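Local coordinates for sialyltransferase 0160 (Photobacterium damselae, PDB 4R84), which probably transfers sialic acid from CMP-sialic acid to a galactoside acceptor, as a glycosyltransferase of the GT-B structural group, at residues 254-259 with 307-312. Sequence-based numbering, arbitrary orientation.
Sequences ETLEGE and HDLRDY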
loop_
_atom_site.group_PDB
_atom_site.type_symbol
_atom_site.label_atom_id
_atom_site.label_comp_id
_atom_site.label_asym_id
_atom_site.label_seq_id
_atom_site.Cartn_x
_atom_site.Cartn_y
_atom_site.Cartn_z
ATOM N N GLU A 254 -8.328 -17.188 -21.616
ATOM C CA GLU A 254 -9.328 -18.250 -21.568
ATOM C C GLU A 254 -9.087 -19.173 -20.376
ATOM O O GLU A 254 -10.027 -19.587 -19.690
ATOM C CB GLU A 254 -9.306 -19.065 -22.859
ATOM C CG GLU A 254 -10.405 -20.098 -22.954
ATOM C CD GLU A 254 -10.304 -20.916 -24.224
ATOM O OE1 GLU A 254 -9.859 -20.357 -25.248
ATOM O OE2 GLU A 254 -10.648 -22.117 -24.193
ATOM N N THR A 255 -7.821 -19.487 -20.126
ATOM C CA THR A 255 -7.478 -20.311 -18.977
ATOM C C THR A 255 -7.824 -19.563 -17.681
ATOM O O THR A 255 -8.398 -20.153 -16.758
ATOM C CB THR A 255 -6.001 -20.708 -19.005
ATOM O OG1 THR A 255 -5.743 -21.439 -20.212
ATOM C CG2 THR A 255 -5.657 -21.587 -17.814
ATOM N N LEU A 256 -7.515 -18.267 -17.629
ATOM C CA LEU A 256 -7.871 -17.444 -16.469
ATOM C C LEU A 256 -9.363 -17.501 -16.171
ATOM O O LEU A 256 -9.774 -17.795 -15.041
ATOM C CB LEU A 256 -7.485 -15.982 -16.684
ATOM C CG LEU A 256 -6.083 -15.519 -16.332
ATOM C CD1 LEU A 256 -6.037 -14.002 -16.309
ATOM C CD2 LEU A 256 -5.658 -16.106 -15.000
ATOM N N GLU A 257 -10.164 -17.230 -17.196
ATOM C CA GLU A 257 -11.617 -17.263 -17.083
ATOM C C GLU A 257 -12.104 -18.611 -16.593
ATOM O O GLU A 257 -13.007 -18.690 -15.760
ATOM C CB GLU A 257 -12.260 -16.956 -18.438
ATOM C CG GLU A 257 -12.374 -15.480 -18.772
ATOM C CD GLU A 257 -12.702 -15.221 -20.219
ATOM O OE1 GLU A 257 -12.842 -16.201 -20.995
ATOM O OE2 GLU A 257 -12.838 -14.025 -20.612
ATOM N N GLY A 258 -11.468 -19.666 -17.087
ATOM C CA GLY A 258 -11.844 -21.009 -16.713
ATOM C C GLY A 258 -11.499 -21.325 -15.272
ATOM O O GLY A 258 -12.097 -22.220 -14.674
ATOM N N GLU A 259 -10.551 -20.586 -14.700
ATOM C CA GLU A 259 -10.124 -20.858 -13.333
ATOM C C GLU A 259 -10.841 -20.007 -12.275
ATOM O O GLU A 259 -10.610 -20.184 -11.074
ATOM C CB GLU A 259 -8.612 -20.691 -13.228
ATOM C CG GLU A 259 -7.890 -21.929 -13.751
ATOM C CD GLU A 259 -6.406 -21.736 -13.918
ATOM O OE1 GLU A 259 -5.717 -22.735 -14.223
ATOM O OE2 GLU A 259 -5.930 -20.592 -13.757
ATOM N N HIS A 307 -2.125 -7.001 -23.630
ATOM C CA HIS A 307 -3.341 -6.243 -23.904
ATOM C C HIS A 307 -4.578 -7.049 -23.518
ATOM O O HIS A 307 -5.584 -6.488 -23.075
ATOM C CB HIS A 307 -3.404 -5.849 -25.378
ATOM C CG HIS A 307 -2.476 -4.734 -25.738
ATOM N ND1 HIS A 307 -2.374 -4.233 -27.018
ATOM C CD2 HIS A 307 -1.588 -4.038 -24.989
ATOM C CE1 HIS A 307 -1.475 -3.265 -27.039
ATOM N NE2 HIS A 307 -0.983 -3.127 -25.821
ATOM N N ASP A 308 -4.501 -8.369 -23.682
ATOM C CA ASP A 308 -5.628 -9.225 -23.343
ATOM C C ASP A 308 -5.841 -9.262 -21.823
ATOM O O ASP A 308 -6.987 -9.299 -21.353
ATOM C CB ASP A 308 -5.438 -10.635 -23.915
ATOM C CG ASP A 308 -4.135 -11.293 -23.480
ATOM O OD1 ASP A 308 -3.304 -10.641 -22.805
ATOM O OD2 ASP A 308 -3.932 -12.470 -23.856
ATOM N N LEU A 309 -4.753 -9.232 -21.055
ATOM C CA LEU A 309 -4.878 -9.143 -19.599
ATOM C C LEU A 309 -5.401 -7.766 -19.184
ATOM O O LEU A 309 -6.270 -7.657 -18.305
ATOM C CB LEU A 309 -3.538 -9.437 -18.918
ATOM C CG LEU A 309 -3.617 -9.297 -17.391
ATOM C CD1 LEU A 309 -4.599 -10.307 -16.799
ATOM C CD2 LEU A 309 -2.236 -9.460 -16.748
ATOM N N ARG A 310 -4.900 -6.722 -19.842
ATOM C CA ARG A 310 -5.381 -5.361 -19.605
ATOM C C ARG A 310 -6.899 -5.275 -19.723
ATOM O O ARG A 310 -7.591 -4.711 -18.848
ATOM C CB ARG A 310 -4.751 -4.395 -20.609
ATOM C CG ARG A 310 -5.195 -2.959 -20.434
ATOM C CD ARG A 310 -4.736 -2.120 -21.589
ATOM N NE ARG A 310 -5.242 -2.636 -22.863
ATOM C CZ ARG A 310 -4.812 -2.223 -24.047
ATOM N NH1 ARG A 310 -3.857 -1.303 -24.111
ATOM N NH2 ARG A 310 -5.314 -2.740 -25.161
ATOM N N ASP A 311 -7.414 -5.872 -20.788
ATOM C CA ASP A 311 -8.853 -5.881 -21.028
ATOM C C ASP A 311 -9.584 -6.721 -19.990
ATOM O O ASP A 311 -10.673 -6.358 -19.550
ATOM C CB ASP A 311 -9.161 -6.402 -22.431
ATOM C CG ASP A 311 -8.650 -5.476 -23.519
ATOM O OD1 ASP A 311 -8.417 -4.283 -23.223
ATOM O OD2 ASP A 311 -8.481 -5.943 -24.667
ATOM N N TYR A 312 -8.963 -7.828 -19.594
ATOM C CA TYR A 312 -9.549 -8.756 -18.625
ATOM C C TYR A 312 -9.669 -8.128 -17.247
ATOM O O TYR A 312 -10.635 -8.380 -16.527
ATOM C CB TYR A 312 -8.709 -10.035 -18.533
ATOM C CG TYR A 312 -9.314 -11.120 -17.667
ATOM C CD1 TYR A 312 -10.433 -11.821 -18.088
ATOM C CD2 TYR A 312 -8.770 -11.437 -16.424
ATOM C CE1 TYR A 312 -10.992 -12.811 -17.307
ATOM C CE2 TYR A 312 -9.316 -12.429 -15.634
ATOM C CZ TYR A 312 -10.432 -13.120 -16.085
ATOM O OH TYR A 312 -11.000 -14.115 -15.319
#
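Tyr312 links helix 307-313 to helix 252-267: its ring packs on the side chains of Leu256 and Glu257, and its hydroxyl comes close to the backbone of Glu257. The two short segments run roughly alike in direction, 32° apart, and their axes approach to 11.6 Å, a separation spanned by the side chains of Tyr312 and Leu256. The helices belong to successive connections of the mixed sheet in this Rossmann-type enzyme, between parallel strands 225-233 and 290-294 and between 290-294 and 317-319. Apolar contact comes first: Leu256 CD1 lies 3.7 Å from Tyr312 CE2, and the same methyl meets Leu309 CD1 at 4.0 Å, touching both the ring and the aliphatic residue one turn earlier. Near CE1, Glu257 passes obliquely, its CG 3.3 Å from Tyr312 CE1, a tight methylene-to-ring contact. With CG anti to its carbonyl carbon (chi1 -83°), the extended Glu257 chain brings OE2 to 4.0 Å from Tyr312 CE1; carboxylate and ring planes stand 50° apart. Polar links through a loop use both ends of the Asn283 side-chain amide: OD1 bonds to Tyr312 OH, ND2 to Leu256 O. Separately, Asp308 OD2 makes a salt bridge to Lys252 NZ at the start of helix 252-267. Between 254-259 and 307-312 themselves the contact is thus van der Waals packing around one tyrosine, whose hydroxyl is satisfied by Asn283, while the helices also share that salt bridge.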